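Local coordinates for protein minor fimbrium tip subunit Mfa3 (Porphyromonas gingivalis ATCC 33277, PDB 5NF4) that forms part of the tip of the minor fimbriae, filaments that mediate biofilm formation and adhesion to host cells and other oral bacteria, at residues A[303-308]-A[337-342]; A[290-295]-A[326-331]. All blocks are in the same frame, centred on the assembly; numbering follows the deposited sequence.

Interaction 1: A[303-308]-A[337-342]; sequences QYLPFA and IEVKYS
Y304, in the first turn of the short helix 304-308, leans its ring against Y341 on strand 337-345, and this aromatic meeting is the tightest part of the contact. The leading atom is CE1 of Y304, which sits over one face of the Y341 ring, displaced toward the rim, 3.3 Å from CG of Y341. The ring planes are inclined by 38°, with centroids 4.9 Å apart. With CG anti to the backbone N (chi1 -177°), the Y304 side chain extends from the helix toward the strand. Its hydroxyl passes on to hydrogen-bond P291 O, while that of Y341 is bonded to H295 N.

Aliphatic packing continues from the Y304 ring along the strand toward I337. V339 splits its two methyls: CG1 lies 4.1 Å from CD2 of Y304, and CG2 lies 4.0 Å from CD1 of L305. The same L305 methyl continues to I337, meeting CG1 at 4.2 Å, with the L305 side chain standing at about a right angle to those of V339 and I337.

Polar contact is through one water, which accepts from Y304 N at 2.9 Å and donates to V339 O at 2.7 Å.

The helix thus rests across the strand, at 77° to it, on apolar surfaces, and the water links a backbone N-H of the helix's first turn to a strand carbonyl that do not meet directly.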
loop_
_atom_site.group_PDB
_atom_site.type_symbol
_atom_site.label_atom_id
_atom_site.label_comp_id
_atom_site.label_asym_id
_atom_site.label_seq_id
_atom_site.Cartn_x
_atom_site.Cartn_y
_atom_site.Cartn_z
ATOM N N GLN A 303 -8.707 3.361 -25.706
ATOM C CA GLN A 303 -9.818 2.806 -24.937
ATOM C C GLN A 303 -9.301 1.854 -23.867
ATOM O O GLN A 303 -8.633 0.857 -24.159
ATOM C CB GLN A 303 -10.801 2.080 -25.844
ATOM C CG GLN A 303 -11.467 2.966 -26.872
ATOM C CD GLN A 303 -12.380 2.157 -27.748
ATOM O OE1 GLN A 303 -13.425 1.686 -27.300
ATOM N NE2 GLN A 303 -11.971 1.944 -28.991
ATOM N N TYR A 304 -9.613 2.177 -22.620
ATOM C CA TYR A 304 -9.153 1.386 -21.499
ATOM C C TYR A 304 -9.575 -0.074 -21.612
ATOM O O TYR A 304 -8.750 -0.968 -21.448
ATOM C CB TYR A 304 -9.676 1.958 -20.188
ATOM C CG TYR A 304 -9.171 1.207 -18.986
ATOM C CD1 TYR A 304 -7.987 1.565 -18.368
ATOM C CD2 TYR A 304 -9.878 0.132 -18.461
ATOM C CE1 TYR A 304 -7.512 0.872 -17.259
ATOM C CE2 TYR A 304 -9.412 -0.568 -17.359
ATOM C CZ TYR A 304 -8.224 -0.195 -16.764
ATOM O OH TYR A 304 -7.742 -0.874 -15.655
ATOM N N LEU A 305 -10.844 -0.344 -21.913
ATOM C CA LEU A 305 -11.311 -1.711 -21.692
ATOM C C LEU A 305 -10.658 -2.760 -22.597
ATOM O O LEU A 305 -10.259 -3.814 -22.103
ATOM C CB LEU A 305 -12.828 -1.784 -21.821
ATOM C CG LEU A 305 -13.530 -1.366 -20.530
ATOM C CD1 LEU A 305 -15.031 -1.204 -20.825
ATOM C CD2 LEU A 305 -13.303 -2.362 -19.378
ATOM N N PRO A 306 -10.527 -2.477 -23.904
ATOM C CA PRO A 306 -9.891 -3.464 -24.782
ATOM C C PRO A 306 -8.435 -3.713 -24.406
ATOM O O PRO A 306 -7.971 -4.840 -24.479
ATOM C CB PRO A 306 -10.006 -2.830 -26.171
ATOM C CG PRO A 306 -11.133 -1.850 -26.059
ATOM C CD PRO A 306 -11.128 -1.360 -24.658
ATOM N N PHE A 307 -7.730 -2.673 -23.990
ATOM C CA PHE A 307 -6.345 -2.812 -23.562
ATOM C C PHE A 307 -6.291 -3.666 -22.300
ATOM O O PHE A 307 -5.573 -4.671 -22.208
ATOM C CB PHE A 307 -5.752 -1.428 -23.307
ATOM C CG PHE A 307 -4.339 -1.441 -22.807
ATOM C CD1 PHE A 307 -3.357 -2.096 -23.516
ATOM C CD2 PHE A 307 -3.985 -0.756 -21.664
ATOM C CE1 PHE A 307 -2.046 -2.094 -23.063
ATOM C CE2 PHE A 307 -2.692 -0.739 -21.239
ATOM C CZ PHE A 307 -1.726 -1.411 -21.935
ATOM N N ALA A 308 -7.082 -3.260 -21.320
ATOM C CA ALA A 308 -7.115 -3.931 -20.025
ATOM C C ALA A 308 -7.563 -5.376 -20.147
ATOM O O ALA A 308 -7.140 -6.236 -19.370
ATOM C CB ALA A 308 -8.026 -3.188 -19.072
ATOM N N ILE A 337 -20.872 0.061 -20.719
ATOM C CA ILE A 337 -20.193 1.035 -19.876
ATOM C C ILE A 337 -19.035 1.651 -20.623
ATOM O O ILE A 337 -18.524 1.090 -21.596
ATOM C CB ILE A 337 -19.697 0.418 -18.551
ATOM C CG1 ILE A 337 -18.616 -0.645 -18.801
ATOM C CG2 ILE A 337 -20.912 -0.136 -17.798
ATOM C CD1 ILE A 337 -17.855 -1.103 -17.550
ATOM N N GLU A 338 -18.646 2.832 -20.165
ATOM C CA GLU A 338 -17.458 3.493 -20.664
ATOM C C GLU A 338 -16.590 3.694 -19.457
ATOM O O GLU A 338 -17.097 3.990 -18.383
ATOM C CB GLU A 338 -17.801 4.815 -21.343
ATOM C CG GLU A 338 -18.786 4.672 -22.475
ATOM C CD GLU A 338 -18.965 5.972 -23.214
ATOM O OE1 GLU A 338 -18.465 7.003 -22.725
ATOM O OE2 GLU A 338 -19.578 5.952 -24.289
ATOM N N VAL A 339 -15.295 3.484 -19.619
ATOM C CA VAL A 339 -14.369 3.595 -18.499
ATOM C C VAL A 339 -13.197 4.467 -18.857
ATOM O O VAL A 339 -12.546 4.232 -19.866
ATOM C CB VAL A 339 -13.833 2.216 -18.063
ATOM C CG1 VAL A 339 -12.914 2.374 -16.850
ATOM C CG2 VAL A 339 -14.956 1.286 -17.734
ATOM N N LYS A 340 -12.943 5.475 -18.026
ATOM C CA LYS A 340 -11.710 6.263 -18.091
ATOM C C LYS A 340 -10.923 6.007 -16.820
ATOM O O LYS A 340 -11.510 5.747 -15.767
ATOM C CB LYS A 340 -12.016 7.749 -18.253
ATOM C CG LYS A 340 -12.651 8.128 -19.588
ATOM C CD LYS A 340 -11.735 7.784 -20.745
ATOM C CE LYS A 340 -12.348 8.117 -22.094
ATOM N NZ LYS A 340 -12.240 9.563 -22.411
ATOM N N TYR A 341 -9.595 6.097 -16.938
ATOM C CA TYR A 341 -8.671 5.605 -15.925
ATOM C C TYR A 341 -7.503 6.540 -15.719
ATOM O O TYR A 341 -7.008 7.166 -16.660
ATOM C CB TYR A 341 -8.154 4.237 -16.343
ATOM C CG TYR A 341 -6.839 3.758 -15.737
ATOM C CD1 TYR A 341 -6.825 3.023 -14.562
ATOM C CD2 TYR A 341 -5.617 4.005 -16.375
ATOM C CE1 TYR A 341 -5.612 2.548 -14.023
ATOM C CE2 TYR A 341 -4.421 3.540 -15.852
ATOM C CZ TYR A 341 -4.425 2.816 -14.679
ATOM O OH TYR A 341 -3.257 2.346 -14.129
ATOM N N SER A 342 -7.058 6.608 -14.475
ATOM C CA SER A 342 -5.767 7.205 -14.160
ATOM C C SER A 342 -5.159 6.522 -12.941
ATOM O O SER A 342 -5.856 5.925 -12.138
ATOM C CB SER A 342 -5.918 8.710 -13.935
ATOM O OG SER A 342 -6.825 8.982 -12.892
HETATM O O HOH W 1 -10.903 4.652 -21.930
#

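Interaction 2: A[290-295]-A[326-331]; sequences VPIITH and YIYRIK
The end of strand 287-291 and the chain leaving it pass across the hydroxyl ends of Y326 and Y328, whose side chains project from strand 324-332 toward them in the buried interior. The Y326 hydroxyl donates a hydrogen bond to OG1 of T294, 2.8 Å away and close to the plane of the ring. That threonine oxygen is also bonded to T319 O, while Y326 OH has a further bond with Y321 N. Both hydroxyls of the pair are therefore held from outside the two segments as well. I293 O lies at the same ring's edge, 3.2 Å from CE2 of Y326.

I292 fits against both tyrosines: its CG2 is 3.9 Å from CD2 of Y326 and 3.7 Å from OH of Y328. Within its sheet, strand 324-332 runs parallel to 180-205 and antiparallel to 337-345, whereas 287-291 pairs with 277-282; side chains join 287-291 to 324-332 here, consistent with a β-sandwich domain, as in other members of the fimbrillin superfamily. V290 brings CG1 to 4.2 Å from CE2 of Y328. The Y328 hydroxyl turns to Y304 OH for its hydrogen bond, and F278 meets the Y328 ring edge-to-face.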
loop_
_atom_site.group_PDB
_atom_site.type_symbol
_atom_site.label_atom_id
_atom_site.label_comp_id
_atom_site.label_asym_id
_atom_site.label_seq_id
_atom_site.Cartn_x
_atom_site.Cartn_y
_atom_site.Cartn_z
ATOM N N VAL A 290 -14.007 -5.286 -14.976
ATOM C CA VAL A 290 -13.044 -4.272 -15.346
ATOM C C VAL A 290 -11.721 -4.648 -14.703
ATOM O O VAL A 290 -11.535 -4.459 -13.514
ATOM C CB VAL A 290 -13.467 -2.895 -14.890
ATOM C CG1 VAL A 290 -12.454 -1.807 -15.341
ATOM C CG2 VAL A 290 -14.887 -2.584 -15.418
ATOM N N PRO A 291 -10.814 -5.223 -15.482
ATOM C CA PRO A 291 -9.487 -5.554 -14.932
ATOM C C PRO A 291 -8.763 -4.288 -14.508
ATOM O O PRO A 291 -8.871 -3.261 -15.177
ATOM C CB PRO A 291 -8.779 -6.253 -16.105
ATOM C CG PRO A 291 -9.872 -6.690 -17.013
ATOM C CD PRO A 291 -10.925 -5.604 -16.897
ATOM N N ILE A 292 -8.026 -4.381 -13.410
ATOM C CA ILE A 292 -7.246 -3.272 -12.873
ATOM C C ILE A 292 -5.810 -3.409 -13.376
ATOM O O ILE A 292 -5.258 -4.507 -13.359
ATOM C CB ILE A 292 -7.330 -3.287 -11.340
ATOM C CG1 ILE A 292 -8.776 -3.031 -10.902
ATOM C CG2 ILE A 292 -6.397 -2.248 -10.732
ATOM C CD1 ILE A 292 -9.031 -3.414 -9.461
ATOM N N ILE A 293 -5.250 -2.322 -13.902
ATOM C CA ILE A 293 -3.890 -2.323 -14.441
ATOM C C ILE A 293 -3.096 -1.169 -13.876
ATOM O O ILE A 293 -3.673 -0.231 -13.325
ATOM C CB ILE A 293 -3.878 -2.220 -15.964
ATOM C CG1 ILE A 293 -4.284 -0.802 -16.436
ATOM C CG2 ILE A 293 -4.835 -3.223 -16.550
ATOM C CD1 ILE A 293 -4.392 -0.653 -17.946
ATOM N N THR A 294 -1.777 -1.254 -14.028
ATOM C CA THR A 294 -0.886 -0.134 -13.791
ATOM C C THR A 294 -0.338 0.312 -15.126
ATOM O O THR A 294 0.456 -0.393 -15.756
ATOM C CB THR A 294 0.277 -0.513 -12.837
ATOM O OG1 THR A 294 -0.262 -0.873 -11.556
ATOM C CG2 THR A 294 1.219 0.633 -12.692
ATOM N N HIS A 295 -0.755 1.497 -15.557
ATOM C CA HIS A 295 -0.309 2.051 -16.826
ATOM C C HIS A 295 -0.200 3.551 -16.769
ATOM O O HIS A 295 -1.179 4.229 -16.474
ATOM C CB HIS A 295 -1.286 1.649 -17.937
ATOM C CG HIS A 295 -0.828 2.055 -19.296
ATOM N ND1 HIS A 295 0.157 1.376 -19.981
ATOM C CD2 HIS A 295 -1.202 3.084 -20.090
ATOM C CE1 HIS A 295 0.369 1.975 -21.140
ATOM N NE2 HIS A 295 -0.446 3.009 -21.231
ATOM N N TYR A 326 -5.763 4.132 -7.723
ATOM C CA TYR A 326 -6.350 3.685 -8.977
ATOM C C TYR A 326 -7.738 4.302 -9.091
ATOM O O TYR A 326 -8.639 3.993 -8.301
ATOM C CB TYR A 326 -6.410 2.148 -9.030
ATOM C CG TYR A 326 -5.033 1.513 -9.045
ATOM C CD1 TYR A 326 -4.301 1.390 -7.869
ATOM C CD2 TYR A 326 -4.446 1.095 -10.231
ATOM C CE1 TYR A 326 -2.997 0.858 -7.870
ATOM C CE2 TYR A 326 -3.144 0.539 -10.248
ATOM C CZ TYR A 326 -2.430 0.434 -9.054
ATOM O OH TYR A 326 -1.125 -0.062 -9.041
ATOM N N ILE A 327 -7.885 5.200 -10.061
ATOM C CA ILE A 327 -9.083 6.025 -10.182
ATOM C C ILE A 327 -9.816 5.714 -11.480
ATOM O O ILE A 327 -9.258 5.823 -12.573
ATOM C CB ILE A 327 -8.726 7.531 -10.114
ATOM C CG1 ILE A 327 -7.974 7.832 -8.812
ATOM C CG2 ILE A 327 -9.990 8.401 -10.198
ATOM C CD1 ILE A 327 -7.257 9.170 -8.811
ATOM N N TYR A 328 -11.082 5.320 -11.344
ATOM C CA TYR A 328 -11.942 5.033 -12.481
ATOM C C TYR A 328 -13.108 5.997 -12.534
ATOM O O TYR A 328 -13.707 6.359 -11.508
ATOM C CB TYR A 328 -12.447 3.575 -12.413
ATOM C CG TYR A 328 -11.302 2.622 -12.582
ATOM C CD1 TYR A 328 -10.515 2.263 -11.498
ATOM C CD2 TYR A 328 -10.957 2.128 -13.838
ATOM C CE1 TYR A 328 -9.442 1.413 -11.650
ATOM C CE2 TYR A 328 -9.871 1.279 -14.000
ATOM C CZ TYR A 328 -9.131 0.919 -12.902
ATOM O OH TYR A 328 -8.043 0.098 -13.065
ATOM N N ARG A 329 -13.386 6.452 -13.751
ATOM C CA ARG A 329 -14.530 7.298 -14.031
ATOM C C ARG A 329 -15.372 6.499 -15.004
ATOM O O ARG A 329 -14.930 6.186 -16.112
ATOM C CB ARG A 329 -14.081 8.661 -14.596
ATOM C CG ARG A 329 -13.100 9.333 -13.637
ATOM C CD ARG A 329 -12.439 10.554 -14.193
ATOM N NE ARG A 329 -11.498 10.312 -15.289
ATOM C CZ ARG A 329 -10.299 9.744 -15.173
ATOM N NH1 ARG A 329 -9.868 9.267 -14.009
ATOM N NH2 ARG A 329 -9.540 9.621 -16.253
ATOM N N ILE A 330 -16.568 6.136 -14.555
ATOM C CA ILE A 330 -17.437 5.221 -15.305
ATOM C C ILE A 330 -18.790 5.822 -15.688
ATOM O O ILE A 330 -19.452 6.467 -14.872
ATOM C CB ILE A 330 -17.684 3.945 -14.490
ATOM C CG1 ILE A 330 -16.360 3.269 -14.158
ATOM C CG2 ILE A 330 -18.635 2.987 -15.282
ATOM C CD1 ILE A 330 -16.497 2.133 -13.212
ATOM N N LYS A 331 -19.181 5.615 -16.949
ATOM C CA LYS A 331 -20.516 5.975 -17.442
ATOM C C LYS A 331 -21.295 4.688 -17.653
ATOM O O LYS A 331 -20.855 3.820 -18.400
ATOM C CB LYS A 331 -20.456 6.759 -18.758
ATOM C CG LYS A 331 -19.769 8.105 -18.673
ATOM C CD LYS A 331 -19.736 8.790 -20.034
ATOM C CE LYS A 331 -18.961 10.111 -20.000
ATOM N NZ LYS A 331 -19.026 10.829 -21.324
#

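Overall arrangement
Interactions 1 and 2 lie with their centres about 7 Å apart, on the same side of the chain's centre. Their segments alternate along the sequence, 290-295, 303-308, 326-331, 337-342: strand 287-291 leads into helix 304-308, and strands 324-332 and 337-345 follow as antiparallel neighbours. The excursion between the strands is thus packed against the pair of antiparallel strands that follows it. The tyrosine hydroxyls of interaction 1 reach the backbone of 290-295, with Y341 OH packed 3.4 Å from CA of T294. Y304, Y341 and Y328 meet where the two contacts join, so helix 304-308 and the chain after strand 287-291 pack on the same two strands within this part of the tip subunit.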